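Hit-like protein involved in cell-cycle regulation (Bartonella henselae, PDB 3LB5) probably binds nucleotides as a member of the histidine triad (HIT/HINT) family and may take part in cell-cycle regulation. Local coordinates at residues 44-48 against 49-53; 77-81 against 82-86. All coordinates share one frame; numbering follows the deposited sequence.

Contact 1: residues 44-48 against 49-53; sequences RVYED and DDVIA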
ATOM      1  N   ARG B  44      18.531   7.690  -5.976  1.00 10.59           N
ATOM      2  CA  ARG B  44      17.644   8.170  -4.932  1.00 11.22           C
ATOM      3  C   ARG B  44      16.940   9.447  -5.387  1.00 11.18           C
ATOM      4  O   ARG B  44      17.560  10.317  -5.987  1.00 10.04           O
ATOM      5  CB  ARG B  44      18.450   8.447  -3.662  1.00 10.85           C
ATOM      6  CG  ARG B  44      19.223   7.226  -3.156  1.00 11.87           C
ATOM      7  CD  ARG B  44      19.846   7.452  -1.777  1.00 10.87           C
ATOM      8  NE  ARG B  44      20.594   6.255  -1.394  1.00 11.79           N
ATOM      9  CZ  ARG B  44      21.045   5.989  -0.174  1.00 13.36           C
ATOM     10  NH1 ARG B  44      20.848   6.840   0.833  1.00 14.23           N
ATOM     11  NH2 ARG B  44      21.707   4.867   0.038  1.00 14.89           N
ATOM     12  N   VAL B  45      15.646   9.541  -5.102  1.00 11.32           N
ATOM     13  CA  VAL B  45      14.877  10.738  -5.416  1.00 12.09           C
ATOM     14  C   VAL B  45      14.584  11.588  -4.169  1.00 12.52           C
ATOM     15  O   VAL B  45      14.397  12.790  -4.272  1.00 13.42           O
ATOM     16  CB  VAL B  45      13.570  10.419  -6.199  1.00 12.78           C
ATOM     17  CG1 VAL B  45      13.895   9.760  -7.538  1.00 13.47           C
ATOM     18  CG2 VAL B  45      12.632   9.521  -5.416  1.00 12.69           C
ATOM     19  N   TYR B  46      14.558  10.963  -3.002  1.00 12.50           N
ATOM     20  CA  TYR B  46      14.205  11.652  -1.761  1.00 13.80           C
ATOM     21  C   TYR B  46      14.745  10.833  -0.596  1.00 13.55           C
ATOM     22  O   TYR B  46      14.854   9.605  -0.679  1.00 13.30           O
ATOM     23  CB  TYR B  46      12.667  11.841  -1.647  1.00 14.11           C
ATOM     24  CG  TYR B  46      12.167  12.329  -0.289  1.00 16.17           C
ATOM     25  CD1 TYR B  46      12.259  13.669   0.066  1.00 19.94           C
ATOM     26  CD2 TYR B  46      11.594  11.445   0.628  1.00 18.78           C
ATOM     27  CE1 TYR B  46      11.813  14.127   1.310  1.00 20.72           C
ATOM     28  CE2 TYR B  46      11.148  11.890   1.888  1.00 21.40           C
ATOM     29  CZ  TYR B  46      11.263  13.237   2.214  1.00 21.74           C
ATOM     30  OH  TYR B  46      10.825  13.705   3.442  1.00 23.42           O
ATOM     31  N   GLU B  47      15.085  11.534   0.484  1.00 13.74           N
ATOM     32  CA  GLU B  47      15.632  10.918   1.673  1.00 13.61           C
ATOM     33  C   GLU B  47      15.428  11.864   2.868  1.00 13.15           C
ATOM     34  O   GLU B  47      15.568  13.066   2.733  1.00 11.61           O
ATOM     35  CB  GLU B  47      17.124  10.646   1.438  1.00 14.67           C
ATOM     36  CG  GLU B  47      17.831   9.884   2.537  1.00 17.32           C
ATOM     37  CD  GLU B  47      19.278   9.529   2.204  1.00 19.33           C
ATOM     38  OE1 GLU B  47      19.960   9.056   3.130  1.00 20.13           O
ATOM     39  OE2 GLU B  47      19.722   9.695   1.034  1.00 21.39           O
ATOM     40  N   ASP B  48      15.042  11.308   4.007  1.00 12.50           N
ATOM     41  CA  ASP B  48      15.097  12.029   5.270  1.00 12.86           C
ATOM     42  C   ASP B  48      15.726  11.103   6.318  1.00 12.98           C
ATOM     43  O   ASP B  48      16.329  10.104   5.954  1.00 12.75           O
ATOM     44  CB  ASP B  48      13.715  12.580   5.663  1.00 12.98           C
ATOM     45  CG  ASP B  48      12.659  11.502   5.876  1.00 14.94           C
ATOM     46  OD1 ASP B  48      12.984  10.331   6.214  1.00 13.60           O
ATOM     47  OD2 ASP B  48      11.453  11.853   5.743  1.00 16.88           O
ATOM     48  N   ASP B  49      15.601  11.431   7.607  1.00 13.04           N
ATOM     49  CA  ASP B  49      16.220  10.604   8.647  1.00 13.78           C
ATOM     50  C   ASP B  49      15.689   9.163   8.688  1.00 13.00           C
ATOM     51  O   ASP B  49      16.380   8.246   9.180  1.00 13.03           O
ATOM     52  CB  ASP B  49      16.034  11.264  10.008  1.00 14.94           C
ATOM     53  CG  ASP B  49      17.090  12.341  10.291  1.00 18.52           C
ATOM     54  OD1 ASP B  49      18.254  12.219   9.817  1.00 21.11           O
ATOM     55  OD2 ASP B  49      16.754  13.299  11.019  1.00 23.01           O
ATOM     56  N   ASP B  50      14.491   8.958   8.134  1.00 10.93           N
ATOM     57  CA  ASP B  50      13.774   7.706   8.332  1.00 10.59           C
ATOM     58  C   ASP B  50      13.551   6.887   7.059  1.00  9.75           C
ATOM     59  O   ASP B  50      13.247   5.705   7.139  1.00  9.89           O
ATOM     60  CB  ASP B  50      12.437   7.978   9.012  1.00  9.70           C
ATOM     61  CG  ASP B  50      12.606   8.555  10.412  1.00 11.87           C
ATOM     62  OD1 ASP B  50      13.422   8.031  11.164  1.00 12.67           O
ATOM     63  OD2 ASP B  50      11.950   9.554  10.760  1.00 14.52           O
ATOM     64  N   VAL B  51      13.664   7.505   5.890  1.00  8.74           N
ATOM     65  CA  VAL B  51      13.311   6.762   4.671  1.00  8.82           C
ATOM     66  C   VAL B  51      14.185   7.113   3.499  1.00  8.82           C
ATOM     67  O   VAL B  51      14.810   8.176   3.467  1.00  9.94           O
ATOM     68  CB  VAL B  51      11.828   7.009   4.218  1.00  9.22           C
ATOM     69  CG1 VAL B  51      10.838   6.871   5.366  1.00  9.31           C
ATOM     70  CG2 VAL B  51      11.676   8.364   3.568  1.00  8.41           C
ATOM     71  N   ILE B  52      14.173   6.234   2.506  1.00  9.19           N
ATOM     72  CA  ILE B  52      14.820   6.488   1.253  1.00  8.47           C
ATOM     73  C   ILE B  52      13.829   6.138   0.180  1.00  8.72           C
ATOM     74  O   ILE B  52      13.180   5.109   0.266  1.00  8.49           O
ATOM     75  CB  ILE B  52      16.072   5.619   1.048  1.00  8.80           C
ATOM     76  CG1 ILE B  52      17.066   5.784   2.203  1.00  9.43           C
ATOM     77  CG2 ILE B  52      16.756   6.018  -0.252  1.00  8.34           C
ATOM     78  CD1 ILE B  52      18.176   4.723   2.172  1.00 11.40           C
ATOM     79  N   ALA B  53      13.716   7.014  -0.814  1.00  8.00           N
ATOM     80  CA  ALA B  53      12.921   6.741  -2.006  1.00  8.07           C
ATOM     81  C   ALA B  53      13.852   6.702  -3.187  1.00  7.78           C
ATOM     82  O   ALA B  53      14.691   7.592  -3.353  1.00  8.44           O
ATOM     83  CB  ALA B  53      11.817   7.813  -2.206  1.00  7.82           C
TER
HETATM   84  O   HOH W   1      10.978  11.600   9.099  1.00 27.70           O
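The carboxylate oxygen OD1 of D48 accepts two backbone N-H groups from the turn that follows it, D50 N at 2.8 Å and V51 N at 2.9 Å. The two donors arrive from opposite faces of the carboxylate; D50 N comes in on the anti side but 31° out of the plane, whereas V51 N lies close to the C-O axis with its N-H bent to 132°. The D48 side chain reaches them because CG sits between its own backbone N and carbonyl carbon (chi1 62°), which folds the acid back over the turn. A water that donates to D50 OD2 bonds only weakly to D48 OD2. This is the tip of a beta hairpin joining strand 44-47 to strand 51-55; D48 N to V51 O closes the turn, and A53 N to Y46 O pairs the strands further along. A classic beta bulge interrupts strand 44-47: V45 and Y46 both face A53, whose carbonyl O takes V45 N at 2.8 Å and Y46 N weakly at 3.4 Å. On one face of the hairpin, I52 CD1 lies over one face of the R44 guanidinium, offset toward its rim, while R44 NH1 forms a salt bridge with E47 OE2 (3.1 Å), and K70 takes the other oxygen of E47. On the other face, V51 CG2 approaches the Y46 ring obliquely, 3.9 Å from Y46 CE2, and helix 81-101 packs against Y46, V51 and A53.

Contact 2: residues 77-81 against 82-86; sequences LDADT and ETLFP
With chi1 of T83 at -65°, its OG1 lies beside its own backbone N and comes to 3.6 Å from D80 CB. Two waters join the two residues further: one accepts from D80 N and also bonds T83 OG1, and the other bonds T83 OG1 and, weakly, D80 OD2, whose stronger partner is K71. The main chain adds T83 N to D80 O and L84 N to T81 O, both weak at 3.1 Å with N-H...O angles of 130°. The carbonyl oxygen of T81 sits over the centre of the F85 ring, 3.8 Å above its plane, and T81 CG2 comes within 4.0 Å of F85 CZ. A79 CB touches the buried L84 at CD2, 3.9 Å away. The second subunit closes over this corner: its Q92 bonds A79 O and T81 OG1, and its F85 ring meets this F85 with the planes about 50° apart. The arrangement is the first turn of a helix entered from a loop, here the start of helix 81-101 at the subunit interface of the HIT dimer.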
ATOM      1  N   LEU B  77       4.300  -6.534   8.467  1.00 11.08           N
ATOM      2  CA  LEU B  77       3.855  -7.329   9.620  1.00 11.42           C
ATOM      3  C   LEU B  77       4.799  -7.229  10.825  1.00 11.65           C
ATOM      4  O   LEU B  77       4.336  -7.203  11.966  1.00 12.09           O
ATOM      5  CB  LEU B  77       3.697  -8.796   9.207  1.00 11.25           C
ATOM      6  CG  LEU B  77       2.845  -9.096   7.958  1.00 13.91           C
ATOM      7  CD1 LEU B  77       3.117 -10.515   7.469  1.00 14.65           C
ATOM      8  CD2 LEU B  77       1.376  -8.929   8.270  1.00 12.69           C
ATOM      9  N   ASP B  78       6.106  -7.161  10.570  1.00 11.35           N
ATOM     10  CA  ASP B  78       7.099  -7.091  11.664  1.00 12.23           C
ATOM     11  C   ASP B  78       7.690  -5.694  11.889  1.00 12.14           C
ATOM     12  O   ASP B  78       8.558  -5.526  12.741  1.00 11.76           O
ATOM     13  CB  ASP B  78       8.229  -8.118  11.454  1.00 11.78           C
ATOM     14  CG  ASP B  78       9.049  -7.850  10.193  1.00 12.69           C
ATOM     15  OD1 ASP B  78       8.507  -7.290   9.230  1.00 12.99           O
ATOM     16  OD2 ASP B  78      10.239  -8.225  10.149  1.00 13.17           O
ATOM     17  N   ALA B  79       7.235  -4.698  11.122  1.00 11.85           N
ATOM     18  CA  ALA B  79       7.718  -3.321  11.301  1.00 11.54           C
ATOM     19  C   ALA B  79       7.222  -2.756  12.627  1.00 11.83           C
ATOM     20  O   ALA B  79       6.134  -3.119  13.081  1.00 11.64           O
ATOM     21  CB  ALA B  79       7.231  -2.449  10.156  1.00 11.88           C
ATOM     22  N   ASP B  80       8.020  -1.883  13.239  1.00 12.63           N
ATOM     23  CA  ASP B  80       7.559  -1.046  14.357  1.00 14.17           C
ATOM     24  C   ASP B  80       6.433  -0.181  13.822  1.00 14.01           C
ATOM     25  O   ASP B  80       6.564   0.371  12.725  1.00 13.35           O
ATOM     26  CB  ASP B  80       8.666  -0.069  14.797  1.00 14.80           C
ATOM     27  CG  ASP B  80       9.840  -0.742  15.434  1.00 18.61           C
ATOM     28  OD1 ASP B  80       9.743  -1.922  15.837  1.00 22.46           O
ATOM     29  OD2 ASP B  80      10.873  -0.054  15.577  1.00 23.44           O
ATOM     30  N   THR B  81       5.350  -0.021  14.582  1.00 13.89           N
ATOM     31  CA  THR B  81       4.272   0.879  14.147  1.00 14.04           C
ATOM     32  C   THR B  81       4.776   2.328  13.955  1.00 13.83           C
ATOM     33  O   THR B  81       4.372   3.005  13.002  1.00 13.83           O
ATOM     34  CB  THR B  81       3.066   0.835  15.118  1.00 14.45           C
ATOM     35  OG1 THR B  81       2.715  -0.532  15.372  1.00 13.70           O
ATOM     36  CG2 THR B  81       1.838   1.587  14.528  1.00 15.28           C
ATOM     37  N   GLU B  82       5.677   2.797  14.819  1.00 13.82           N
ATOM     38  CA  GLU B  82       6.207   4.174  14.681  1.00 13.96           C
ATOM     39  C   GLU B  82       6.923   4.404  13.347  1.00 13.25           C
ATOM     40  O   GLU B  82       6.901   5.514  12.792  1.00 12.73           O
ATOM     41  CB  GLU B  82       7.145   4.550  15.833  1.00 14.81           C
ATOM     42  CG  GLU B  82       6.433   4.814  17.167  1.00 18.78           C
ATOM     43  CD  GLU B  82       5.623   6.111  17.191  1.00 24.11           C
ATOM     44  OE1 GLU B  82       6.120   7.161  16.722  1.00 27.81           O
ATOM     45  OE2 GLU B  82       4.487   6.086  17.704  1.00 26.33           O
ATOM     46  N   THR B  83       7.550   3.355  12.830  1.00 12.01           N
ATOM     47  CA  THR B  83       8.264   3.437  11.553  1.00 11.79           C
ATOM     48  C   THR B  83       7.316   3.733  10.398  1.00 11.53           C
ATOM     49  O   THR B  83       7.642   4.485   9.477  1.00 10.61           O
ATOM     50  CB  THR B  83       9.042   2.127  11.283  1.00 11.57           C
ATOM     51  OG1 THR B  83      10.063   1.996  12.265  1.00 11.14           O
ATOM     52  CG2 THR B  83       9.679   2.102   9.883  1.00  9.48           C
ATOM     53  N   LEU B  84       6.123   3.168  10.487  1.00 11.93           N
ATOM     54  CA  LEU B  84       5.117   3.341   9.431  1.00 12.19           C
ATOM     55  C   LEU B  84       4.687   4.795   9.175  1.00 11.71           C
ATOM     56  O   LEU B  84       4.245   5.110   8.084  1.00 11.46           O
ATOM     57  CB  LEU B  84       3.914   2.425   9.695  1.00 11.94           C
ATOM     58  CG  LEU B  84       4.289   0.937   9.778  1.00 13.49           C
ATOM     59  CD1 LEU B  84       3.024   0.100  10.026  1.00 15.01           C
ATOM     60  CD2 LEU B  84       5.051   0.398   8.543  1.00 13.12           C
ATOM     61  N   PHE B  85       4.816   5.671  10.170  1.00 11.78           N
ATOM     62  CA  PHE B  85       4.371   7.046  10.013  1.00 11.65           C
ATOM     63  C   PHE B  85       5.223   7.813   9.006  1.00 11.03           C
ATOM     64  O   PHE B  85       4.695   8.276   7.990  1.00 10.58           O
ATOM     65  CB  PHE B  85       4.229   7.745  11.385  1.00 12.87           C
ATOM     66  CG  PHE B  85       3.335   6.999  12.342  1.00 16.08           C
ATOM     67  CD1 PHE B  85       2.256   6.243  11.869  1.00 16.63           C
ATOM     68  CD2 PHE B  85       3.579   7.033  13.717  1.00 18.83           C
ATOM     69  CE1 PHE B  85       1.440   5.535  12.744  1.00 15.80           C
ATOM     70  CE2 PHE B  85       2.759   6.330  14.602  1.00 19.28           C
ATOM     71  CZ  PHE B  85       1.689   5.587  14.115  1.00 19.42           C
ATOM     72  N   PRO B  86       6.549   7.912   9.239  1.00 11.04           N
ATOM     73  CA  PRO B  86       7.358   8.558   8.205  1.00 10.70           C
ATOM     74  C   PRO B  86       7.338   7.824   6.870  1.00 10.58           C
ATOM     75  O   PRO B  86       7.505   8.460   5.836  1.00 10.53           O
ATOM     76  CB  PRO B  86       8.773   8.576   8.807  1.00 10.35           C
ATOM     77  CG  PRO B  86       8.763   7.545   9.839  1.00 11.01           C
ATOM     78  CD  PRO B  86       7.367   7.608  10.429  1.00 11.15           C
TER
HETATM   79  O   HOH W   2      10.467  -1.064  11.855  1.00 10.16           O
HETATM   80  O   HOH W   3      10.632   3.381  15.127  1.00 22.09           O

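In the fold
Contact 1 closes before contact 2 opens along the chain, and their centres lie about 16 Å apart within one HIT domain. The hairpin of contact 1 forms one end of the five-stranded antiparallel sheet, with strand 44-47 outermost within the chain. After strand 65-69, a loop leads to contact 2, where helix 81-101 begins. That helix ties the two together: it runs on across the hairpin face that carries Y46, V51 and A53, and the contacts touch directly where D50 CB packs on P86 CB at 3.7 Å. Contact 2 meets the second subunit, whereas no other protein chain of the assembly reaches contact 1, so helix 81-101 links that hairpin face to the dimer interface.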